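Protection of telomeres protein poz1 (Schizosaccharomyces pombe, PDB 5WE0) is a telomeric DNA-binding protein that negatively regulates telomerase and telomere length. Local coordinates at residues Gln8-Thr13 and Arg39-Ser44; Glu15-Lys20 and Arg28-Ile33; Glu21-Met26 and Val215-Ile220. One frame throughout, in Å; residues are numbered along the deposited sequence.

Contact 1 of 3, residues Gln8-Thr13 and Arg39-Ser44; sequences QSVLNT and RYLGYS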
loop_
_atom_site.group_PDB
_atom_site.type_symbol
_atom_site.label_atom_id
_atom_site.label_comp_id
_atom_site.label_asym_id
_atom_site.label_seq_id
_atom_site.Cartn_x
_atom_site.Cartn_y
_atom_site.Cartn_z
ATOM N N GLN A 8 -3.209 -0.770 23.382
ATOM C CA GLN A 8 -3.196 -2.151 22.902
ATOM C C GLN A 8 -4.606 -2.698 22.786
ATOM O O GLN A 8 -4.925 -3.425 21.836
ATOM C CB GLN A 8 -2.355 -3.038 23.810
ATOM C CG GLN A 8 -1.101 -3.544 23.114
ATOM C CD GLN A 8 -1.424 -4.465 21.928
ATOM O OE1 GLN A 8 -2.466 -5.140 21.891
ATOM N NE2 GLN A 8 -0.542 -4.464 20.935
ATOM N N SER A 9 -5.472 -2.350 23.734
ATOM C CA SER A 9 -6.853 -2.789 23.633
ATOM C C SER A 9 -7.554 -2.139 22.439
ATOM O O SER A 9 -8.335 -2.796 21.737
ATOM C CB SER A 9 -7.585 -2.495 24.946
ATOM O OG SER A 9 -8.870 -3.078 24.904
ATOM N N VAL A 10 -7.283 -0.855 22.170
ATOM C CA VAL A 10 -7.838 -0.236 20.954
ATOM C C VAL A 10 -7.363 -0.988 19.707
ATOM O O VAL A 10 -8.139 -1.227 18.772
ATOM C CB VAL A 10 -7.477 1.261 20.887
ATOM C CG1 VAL A 10 -7.945 1.853 19.559
ATOM C CG2 VAL A 10 -8.071 2.028 22.082
ATOM N N LEU A 11 -6.082 -1.398 19.683
ATOM C CA LEU A 11 -5.568 -2.190 18.562
ATOM C C LEU A 11 -6.332 -3.500 18.402
ATOM O O LEU A 11 -6.687 -3.889 17.277
ATOM C CB LEU A 11 -4.069 -2.472 18.740
ATOM C CG LEU A 11 -3.107 -1.408 18.197
ATOM C CD1 LEU A 11 -1.655 -1.814 18.373
ATOM C CD2 LEU A 11 -3.413 -1.088 16.740
ATOM N N ASN A 12 -6.609 -4.191 19.519
ATOM C CA ASN A 12 -7.377 -5.435 19.457
ATOM C C ASN A 12 -8.778 -5.209 18.924
ATOM O O ASN A 12 -9.304 -6.036 18.170
ATOM C CB ASN A 12 -7.436 -6.096 20.839
ATOM C CG ASN A 12 -6.075 -6.523 21.320
ATOM O OD1 ASN A 12 -5.666 -6.214 22.441
ATOM N ND2 ASN A 12 -5.345 -7.220 20.456
ATOM N N THR A 13 -9.406 -4.099 19.298
ATOM C CA THR A 13 -10.705 -3.778 18.712
ATOM C C THR A 13 -10.605 -3.538 17.208
ATOM O O THR A 13 -11.471 -3.995 16.441
ATOM C CB THR A 13 -11.323 -2.572 19.427
ATOM O OG1 THR A 13 -11.652 -2.949 20.776
ATOM C CG2 THR A 13 -12.575 -2.062 18.685
ATOM N N ARG A 39 -7.949 7.723 15.669
ATOM C CA ARG A 39 -7.563 8.991 16.267
ATOM C C ARG A 39 -6.971 8.787 17.650
ATOM O O ARG A 39 -5.966 9.420 17.999
ATOM C CB ARG A 39 -8.746 9.954 16.325
ATOM C CG ARG A 39 -8.265 11.402 16.453
ATOM C CD ARG A 39 -9.380 12.401 16.756
ATOM N NE ARG A 39 -8.906 13.787 16.629
ATOM C CZ ARG A 39 -8.183 14.427 17.556
ATOM N NH1 ARG A 39 -7.815 13.808 18.681
ATOM N NH2 ARG A 39 -7.798 15.686 17.353
ATOM N N TYR A 40 -7.563 7.899 18.455
ATOM C CA TYR A 40 -6.998 7.655 19.779
ATOM C C TYR A 40 -5.558 7.165 19.675
ATOM O O TYR A 40 -4.673 7.645 20.398
ATOM C CB TYR A 40 -7.838 6.653 20.577
ATOM C CG TYR A 40 -7.351 6.573 22.017
ATOM C CD1 TYR A 40 -7.763 7.517 22.958
ATOM C CD2 TYR A 40 -6.425 5.607 22.415
ATOM C CE1 TYR A 40 -7.310 7.476 24.259
ATOM C CE2 TYR A 40 -5.961 5.559 23.724
ATOM C CZ TYR A 40 -6.413 6.497 24.636
ATOM O OH TYR A 40 -5.966 6.480 25.935
ATOM N N LEU A 41 -5.305 6.185 18.798
ATOM C CA LEU A 41 -3.930 5.716 18.622
ATOM C C LEU A 41 -3.041 6.812 18.053
ATOM O O LEU A 41 -1.864 6.908 18.424
ATOM C CB LEU A 41 -3.902 4.491 17.712
ATOM C CG LEU A 41 -4.527 3.200 18.274
ATOM C CD1 LEU A 41 -4.595 2.139 17.191
ATOM C CD2 LEU A 41 -3.725 2.689 19.467
ATOM N N GLY A 42 -3.596 7.648 17.164
ATOM C CA GLY A 42 -2.805 8.672 16.495
ATOM C C GLY A 42 -2.305 9.769 17.418
ATOM O O GLY A 42 -1.249 10.357 17.161
ATOM N N TYR A 43 -3.022 10.032 18.521
ATOM C CA TYR A 43 -2.613 11.027 19.507
ATOM C C TYR A 43 -2.114 10.412 20.808
ATOM O O TYR A 43 -1.814 11.147 21.751
ATOM C CB TYR A 43 -3.772 11.988 19.809
ATOM C CG TYR A 43 -4.030 13.000 18.705
ATOM C CD1 TYR A 43 -4.880 12.697 17.643
ATOM C CD2 TYR A 43 -3.423 14.258 18.724
ATOM C CE1 TYR A 43 -5.124 13.611 16.628
ATOM C CE2 TYR A 43 -3.664 15.196 17.701
ATOM C CZ TYR A 43 -4.520 14.863 16.655
ATOM O OH TYR A 43 -4.769 15.764 15.628
ATOM N N SER A 44 -2.013 9.091 20.883
ATOM C CA SER A 44 -1.542 8.414 22.084
ATOM C C SER A 44 -0.030 8.563 22.184
ATOM O O SER A 44 0.708 8.014 21.360
ATOM C CB SER A 44 -1.963 6.946 22.049
ATOM O OG SER A 44 -1.292 6.173 23.032
#

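Contact 2 of 3, residues Glu15-Lys20 and Arg28-Ile33; sequences ETFFIK and REESSI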
loop_
_atom_site.group_PDB
_atom_site.type_symbol
_atom_site.label_atom_id
_atom_site.label_comp_id
_atom_site.label_asym_id
_atom_site.label_seq_id
_atom_site.Cartn_x
_atom_site.Cartn_y
_atom_site.Cartn_z
ATOM N N GLU A 15 -8.550 -4.819 15.145
ATOM C CA GLU A 15 -8.350 -6.121 14.514
ATOM C C GLU A 15 -9.666 -6.758 14.108
ATOM O O GLU A 15 -9.790 -7.300 12.999
ATOM C CB GLU A 15 -7.655 -7.075 15.477
ATOM C CG GLU A 15 -6.185 -6.897 15.639
ATOM C CD GLU A 15 -5.502 -8.199 16.049
ATOM O OE1 GLU A 15 -6.038 -9.281 15.707
ATOM O OE2 GLU A 15 -4.432 -8.139 16.695
ATOM N N THR A 16 -10.663 -6.709 14.997
ATOM C CA THR A 16 -11.949 -7.321 14.685
ATOM C C THR A 16 -12.704 -6.545 13.629
ATOM O O THR A 16 -13.661 -7.076 13.054
ATOM C CB THR A 16 -12.804 -7.486 15.952
ATOM O OG1 THR A 16 -13.526 -6.272 16.223
ATOM C CG2 THR A 16 -11.935 -7.883 17.162
ATOM N N PHE A 17 -12.348 -5.282 13.395
ATOM C CA PHE A 17 -12.962 -4.575 12.281
ATOM C C PHE A 17 -12.130 -4.702 11.008
ATOM O O PHE A 17 -12.686 -4.697 9.900
ATOM C CB PHE A 17 -13.157 -3.080 12.609
ATOM C CG PHE A 17 -14.311 -2.798 13.544
ATOM C CD1 PHE A 17 -14.134 -2.838 14.916
ATOM C CD2 PHE A 17 -15.576 -2.534 13.048
ATOM C CE1 PHE A 17 -15.195 -2.593 15.790
ATOM C CE2 PHE A 17 -16.647 -2.296 13.916
ATOM C CZ PHE A 17 -16.448 -2.322 15.288
ATOM N N PHE A 18 -10.813 -4.819 11.137
ATOM C CA PHE A 18 -9.951 -4.679 9.962
ATOM C C PHE A 18 -9.659 -5.997 9.257
ATOM O O PHE A 18 -9.623 -6.037 8.024
ATOM C CB PHE A 18 -8.624 -4.007 10.349
ATOM C CG PHE A 18 -8.706 -2.509 10.407
ATOM C CD1 PHE A 18 -9.906 -1.859 10.109
ATOM C CD2 PHE A 18 -7.585 -1.746 10.735
ATOM C CE1 PHE A 18 -9.997 -0.465 10.154
ATOM C CE2 PHE A 18 -7.662 -0.345 10.773
ATOM C CZ PHE A 18 -8.869 0.294 10.482
ATOM N N ILE A 19 -9.454 -7.076 10.007
ATOM C CA ILE A 19 -9.007 -8.331 9.412
ATOM C C ILE A 19 -10.172 -8.980 8.675
ATOM O O ILE A 19 -11.242 -9.212 9.247
ATOM C CB ILE A 19 -8.403 -9.255 10.478
ATOM C CG1 ILE A 19 -7.139 -8.600 11.039
ATOM C CG2 ILE A 19 -8.064 -10.600 9.881
ATOM C CD1 ILE A 19 -6.346 -9.452 11.993
ATOM N N LYS A 20 -9.972 -9.246 7.391
ATOM C CA LYS A 20 -10.983 -9.806 6.512
ATOM C C LYS A 20 -10.445 -11.037 5.799
ATOM O O LYS A 20 -9.233 -11.177 5.584
ATOM C CB LYS A 20 -11.419 -8.776 5.471
ATOM C CG LYS A 20 -12.067 -7.511 6.020
ATOM C CD LYS A 20 -13.457 -7.815 6.575
ATOM C CE LYS A 20 -14.193 -6.517 6.931
ATOM N NZ LYS A 20 -15.557 -6.747 7.506
ATOM N N ARG A 28 -19.943 2.816 6.148
ATOM C CA ARG A 28 -20.458 4.022 6.792
ATOM C C ARG A 28 -20.836 3.762 8.244
ATOM O O ARG A 28 -20.616 4.614 9.111
ATOM C CB ARG A 28 -21.675 4.558 6.029
ATOM C CG ARG A 28 -21.530 4.631 4.514
ATOM C CD ARG A 28 -21.943 3.309 3.860
ATOM N NE ARG A 28 -22.352 3.457 2.464
ATOM C CZ ARG A 28 -23.613 3.602 2.067
ATOM N NH1 ARG A 28 -24.593 3.626 2.966
ATOM N NH2 ARG A 28 -23.893 3.723 0.772
ATOM N N GLU A 29 -21.374 2.566 8.529
ATOM C CA GLU A 29 -21.872 2.236 9.864
ATOM C C GLU A 29 -20.749 1.962 10.855
ATOM O O GLU A 29 -20.969 2.035 12.070
ATOM C CB GLU A 29 -22.772 1.001 9.784
ATOM C CG GLU A 29 -23.632 0.943 8.519
ATOM C CD GLU A 29 -22.971 0.136 7.402
ATOM O OE1 GLU A 29 -22.893 0.656 6.259
ATOM O OE2 GLU A 29 -22.515 -1.006 7.671
ATOM N N GLU A 30 -19.558 1.607 10.368
ATOM C CA GLU A 30 -18.397 1.392 11.228
ATOM C C GLU A 30 -17.509 2.622 11.326
ATOM O O GLU A 30 -16.536 2.613 12.089
ATOM C CB GLU A 30 -17.567 0.212 10.726
ATOM C CG GLU A 30 -18.378 -1.056 10.540
ATOM C CD GLU A 30 -17.653 -2.106 9.701
ATOM O OE1 GLU A 30 -16.434 -1.948 9.437
ATOM O OE2 GLU A 30 -18.324 -3.070 9.267
ATOM N N SER A 31 -17.826 3.660 10.558
ATOM C CA SER A 31 -16.946 4.815 10.416
ATOM C C SER A 31 -16.638 5.487 11.756
ATOM O O SER A 31 -15.489 5.861 12.019
ATOM C CB SER A 31 -17.574 5.803 9.437
ATOM O OG SER A 31 -16.841 6.994 9.450
ATOM N N SER A 32 -17.639 5.656 12.616
ATOM C CA SER A 32 -17.398 6.385 13.860
ATOM C C SER A 32 -16.477 5.612 14.801
ATOM O O SER A 32 -15.542 6.189 15.374
ATOM C CB SER A 32 -18.733 6.715 14.538
ATOM O OG SER A 32 -19.160 5.653 15.385
ATOM N N ILE A 33 -16.696 4.303 14.962
ATOM C CA ILE A 33 -15.842 3.527 15.871
ATOM C C ILE A 33 -14.422 3.405 15.304
ATOM O O ILE A 33 -13.431 3.658 16.005
ATOM C CB ILE A 33 -16.486 2.153 16.165
ATOM C CG1 ILE A 33 -15.692 1.333 17.192
ATOM C CG2 ILE A 33 -16.734 1.349 14.891
ATOM C CD1 ILE A 33 -15.615 1.936 18.575
HETATM O O HOH W 1 -15.059 -3.750 8.610
#

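Contact 3 of 3, residues Glu21-Met26 and Val215-Ile220; sequences ENHYDM and VLSRYI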
loop_
_atom_site.group_PDB
_atom_site.type_symbol
_atom_site.label_atom_id
_atom_site.label_comp_id
_atom_site.label_asym_id
_atom_site.label_seq_id
_atom_site.Cartn_x
_atom_site.Cartn_y
_atom_site.Cartn_z
ATOM N N GLU A 21 -11.363 -11.949 5.466
ATOM C CA GLU A 21 -11.039 -13.029 4.537
ATOM C C GLU A 21 -10.653 -12.462 3.176
ATOM O O GLU A 21 -9.649 -12.867 2.568
ATOM C CB GLU A 21 -12.233 -13.980 4.400
ATOM C CG GLU A 21 -12.028 -15.042 3.323
ATOM C CD GLU A 21 -13.160 -16.055 3.243
ATOM O OE1 GLU A 21 -14.328 -15.675 3.485
ATOM O OE2 GLU A 21 -12.878 -17.229 2.918
ATOM N N ASN A 22 -11.468 -11.540 2.670
ATOM C CA ASN A 22 -11.132 -10.777 1.480
ATOM C C ASN A 22 -10.588 -9.421 1.911
ATOM O O ASN A 22 -9.840 -9.344 2.890
ATOM C CB ASN A 22 -12.340 -10.654 0.550
ATOM C CG ASN A 22 -12.921 -12.002 0.177
ATOM O OD1 ASN A 22 -12.233 -12.855 -0.395
ATOM N ND2 ASN A 22 -14.181 -12.225 0.542
ATOM N N HIS A 23 -10.929 -8.352 1.202
ATOM C CA HIS A 23 -10.302 -7.059 1.447
ATOM C C HIS A 23 -11.194 -6.155 2.288
ATOM O O HIS A 23 -12.415 -6.110 2.104
ATOM C CB HIS A 23 -9.956 -6.372 0.125
ATOM C CG HIS A 23 -8.995 -7.142 -0.717
ATOM N ND1 HIS A 23 -7.779 -7.589 -0.240
ATOM C CD2 HIS A 23 -9.073 -7.561 -2.003
ATOM C CE1 HIS A 23 -7.141 -8.231 -1.204
ATOM N NE2 HIS A 23 -7.902 -8.227 -2.286
ATOM N N TYR A 24 -10.566 -5.417 3.194
ATOM C CA TYR A 24 -11.287 -4.464 4.016
ATOM C C TYR A 24 -11.815 -3.296 3.178
ATOM O O TYR A 24 -11.219 -2.884 2.174
ATOM C CB TYR A 24 -10.385 -3.950 5.138
ATOM C CG TYR A 24 -11.000 -2.802 5.894
ATOM C CD1 TYR A 24 -11.932 -3.021 6.906
ATOM C CD2 TYR A 24 -10.700 -1.490 5.551
ATOM C CE1 TYR A 24 -12.526 -1.950 7.581
ATOM C CE2 TYR A 24 -11.281 -0.427 6.215
ATOM C CZ TYR A 24 -12.185 -0.660 7.230
ATOM O OH TYR A 24 -12.751 0.422 7.865
ATOM N N ASP A 25 -12.967 -2.775 3.590
ATOM C CA ASP A 25 -13.472 -1.507 3.078
ATOM C C ASP A 25 -14.251 -0.833 4.200
ATOM O O ASP A 25 -14.890 -1.510 5.008
ATOM C CB ASP A 25 -14.354 -1.688 1.832
ATOM C CG ASP A 25 -14.860 -0.344 1.253
ATOM O OD1 ASP A 25 -14.160 0.703 1.349
ATOM O OD2 ASP A 25 -15.984 -0.342 0.700
ATOM N N MET A 26 -14.199 0.496 4.259
ATOM C CA MET A 26 -14.885 1.173 5.347
ATOM C C MET A 26 -16.379 1.189 5.074
ATOM O O MET A 26 -16.816 1.606 4.002
ATOM C CB MET A 26 -14.386 2.598 5.560
ATOM C CG MET A 26 -15.086 3.209 6.780
ATOM S SD MET A 26 -13.936 3.705 8.095
ATOM C CE MET A 26 -13.351 5.249 7.418
ATOM N N VAL A 215 -3.058 -7.489 -9.455
ATOM C CA VAL A 215 -1.764 -7.897 -8.899
ATOM C C VAL A 215 -1.670 -7.531 -7.426
ATOM O O VAL A 215 -1.200 -8.325 -6.595
ATOM C CB VAL A 215 -0.630 -7.250 -9.714
ATOM C CG1 VAL A 215 0.659 -7.227 -8.936
ATOM C CG2 VAL A 215 -0.458 -7.956 -11.047
ATOM N N LEU A 216 -2.082 -6.316 -7.083
ATOM C CA LEU A 216 -1.975 -5.851 -5.702
ATOM C C LEU A 216 -2.921 -6.621 -4.792
ATOM O O LEU A 216 -2.550 -7.001 -3.672
ATOM C CB LEU A 216 -2.270 -4.356 -5.642
ATOM C CG LEU A 216 -2.145 -3.680 -4.285
ATOM C CD1 LEU A 216 -0.791 -3.996 -3.693
ATOM C CD2 LEU A 216 -2.334 -2.162 -4.472
ATOM N N SER A 217 -4.151 -6.856 -5.249
ATOM C CA SER A 217 -5.066 -7.701 -4.488
ATOM C C SER A 217 -4.478 -9.093 -4.269
ATOM O O SER A 217 -4.511 -9.630 -3.158
ATOM C CB SER A 217 -6.395 -7.820 -5.224
ATOM O OG SER A 217 -7.130 -8.874 -4.630
ATOM N N ARG A 218 -3.946 -9.700 -5.335
ATOM C CA ARG A 218 -3.360 -11.027 -5.215
ATOM C C ARG A 218 -2.119 -11.007 -4.339
ATOM O O ARG A 218 -1.851 -11.983 -3.632
ATOM C CB ARG A 218 -3.060 -11.588 -6.606
ATOM C CG ARG A 218 -4.331 -12.083 -7.303
ATOM C CD ARG A 218 -4.022 -12.701 -8.637
ATOM N NE ARG A 218 -3.784 -11.707 -9.673
ATOM C CZ ARG A 218 -2.885 -11.860 -10.633
ATOM N NH1 ARG A 218 -2.154 -12.963 -10.661
ATOM N NH2 ARG A 218 -2.717 -10.929 -11.558
ATOM N N TYR A 219 -1.357 -9.914 -4.361
ATOM C CA TYR A 219 -0.225 -9.807 -3.449
ATOM C C TYR A 219 -0.691 -9.824 -1.997
ATOM O O TYR A 219 -0.074 -10.467 -1.144
ATOM C CB TYR A 219 0.591 -8.532 -3.725
ATOM C CG TYR A 219 1.628 -8.364 -2.652
ATOM C CD1 TYR A 219 2.751 -9.210 -2.600
ATOM C CD2 TYR A 219 1.456 -7.431 -1.643
ATOM C CE1 TYR A 219 3.680 -9.092 -1.578
ATOM C CE2 TYR A 219 2.367 -7.294 -0.629
ATOM C CZ TYR A 219 3.474 -8.129 -0.591
ATOM O OH TYR A 219 4.360 -7.984 0.450
ATOM N N ILE A 220 -1.744 -9.071 -1.688
ATOM C CA ILE A 220 -2.235 -8.999 -0.313
ATOM C C ILE A 220 -2.766 -10.355 0.132
ATOM O O ILE A 220 -2.528 -10.786 1.262
ATOM C CB ILE A 220 -3.299 -7.888 -0.191
ATOM C CG1 ILE A 220 -2.653 -6.494 -0.402
ATOM C CG2 ILE A 220 -4.012 -7.971 1.174
ATOM C CD1 ILE A 220 -1.594 -6.103 0.675
#

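Contact 1 of 3, residues Gln8-Thr13 and Arg39-Ser44
Two consecutive antiparallel helices, 2-18 and 31-43, pack here through Val10 and Leu11 on one side and Tyr40 and Leu41 on the other. Leu41 carries most of the contact from the second helix: it points at the first helix near the level of Val10 and reaches both Val10 and Leu11. Its CG lies 3.9 Å from Val10 CG1, the two side chains sliding past each other in opposite directions. Its CD1 turns to Leu11, the two side chains crossing at about a right angle. Leu41 CD1 and Leu11 CD2, at 3.5 Å, are closer than an ordinary van der Waals contact, so the packing is tight at this point.

The short segments cross at -145° with their axes 10.1 Å apart at closest, a helical hairpin whose connection is the loop between the two helices. Val10 divides its branches between both partners. CG1, anti to the backbone N (chi1 175°), goes to Leu41, while CG2, beside that N, meets Tyr40 CD2 at 4.0 Å and approaches the ring obliquely. Tyr40 touches Val10 alone across the two segments, and its OH makes a weak hydrogen bond to Arg6 NE near the start of the first helix. Met47 packs on both Leu11 and Leu41, and aromatic packing from the chain of another protein also reaches both leucines.

Contact 2 of 3, residues Glu15-Lys20 and Arg28-Ile33
With CG of Phe17 set beside its backbone N and anti to the carbonyl carbon (chi1 -76°), the ring leaves the last turn of helix 2-18 and points at Glu30 and Ile33. Glu30 CG likewise lies anti to its carbonyl carbon, and the chain then runs out extended (chi2 165°), which lays its aliphatic carbons along one rim of the ring. Glu30 CG is 4.0 Å from Phe17 CE2, and the carboxylate comes to the ring edge: OE1 lies near the ring plane, 3.8 Å from Phe17 CD2, and Glu30 CD lies in that plane, so the acid meets C-H groups at the rim. Ring and carboxylate planes are turned 63° apart.

Ile33 closes on the far end of the ring, crossing it at about a right angle. Its CG2 approaches obliquely and reaches Phe17 CZ at 3.7 Å, while CG1 also comes near CZ and CE1. Cut back to an alanine here, the helix end would probably leave Ile33 CG2 and the carbons of Glu30 without their common apolar partner and open a gap between the two helix ends.

A polar link runs beside the ring. One water donates to Phe17 O at 2.9 Å and accepts a weak bond from Lys20 NZ; its very short approach to Glu30 is doubtful. Lys20 NZ stands 4.9 Å from Glu30 OE2, a separation at which the opposite charges probably still attract, though the charged atoms are not in contact.

The contact lies at the surface, joining the C-terminal end of helix 2-18 to the start of helix 31-43. Phe17 continues onto Val34 of the latter helix, while the adjacent Phe18 packs on Met56 and Ala59 of helix 54-64.

Contact 3 of 3, residues Glu21-Met26 and Val215-Ile220
His23 reaches Ser217 with its imidazole edge: NE2 and Ser217 OG form a hydrogen bond of 2.6 Å, nearly straight at 163°, in which either atom could be the donor. The hydroxyl lies near the ring plane. Ser217 presents it there because OG is anti to the backbone N (chi1 167°), and the backbone oxygen of the same residue also lies in the ring plane, Ser217 O being 3.6 Å from His23 CE1. Ile220, one turn further on, adds an apolar contact at the same ring edge, its CG2 3.9 Å from His23 CE1.

The loop between helices 2-18 and 31-43 is thereby fastened to the middle of helix 209-230, almost 200 residues later in an all-helical chain. The second shell holds the imidazole from its other nitrogen: ND1 is hydrogen-bonded to Glu62 OE2 of helix 54-64, and OE1 of the same carboxylate takes the backbone N of Tyr24. With both nitrogens bonded, the ring's rotation is fixed, and the carboxylate would probably favour a protonated imidazole. Ile220 packs on Ile58, Ile61 and Glu62 of that helix.

In the fold
Along the chain the first segments follow one another, 8-13, 15-20 and 21-26; then come 28-33 and 39-44, and far later 215-220. Contact 2 is nested inside the loop closed by contact 1, and both join helices 2-18 and 31-43, with centres 13 Å apart. Contact 3 crosses both: it ties the loop between these helices to helix 209-230, with its centre 15 Å from that of contact 2 and 23 Å from that of contact 1. Contacts 2 and 3 touch directly, the Phe18 and Tyr24 rings meeting edge-to-face and Met26 packing near Ser31. The N-terminal helix pair is thus joined to the C-terminal part of the chain through its own connecting loop.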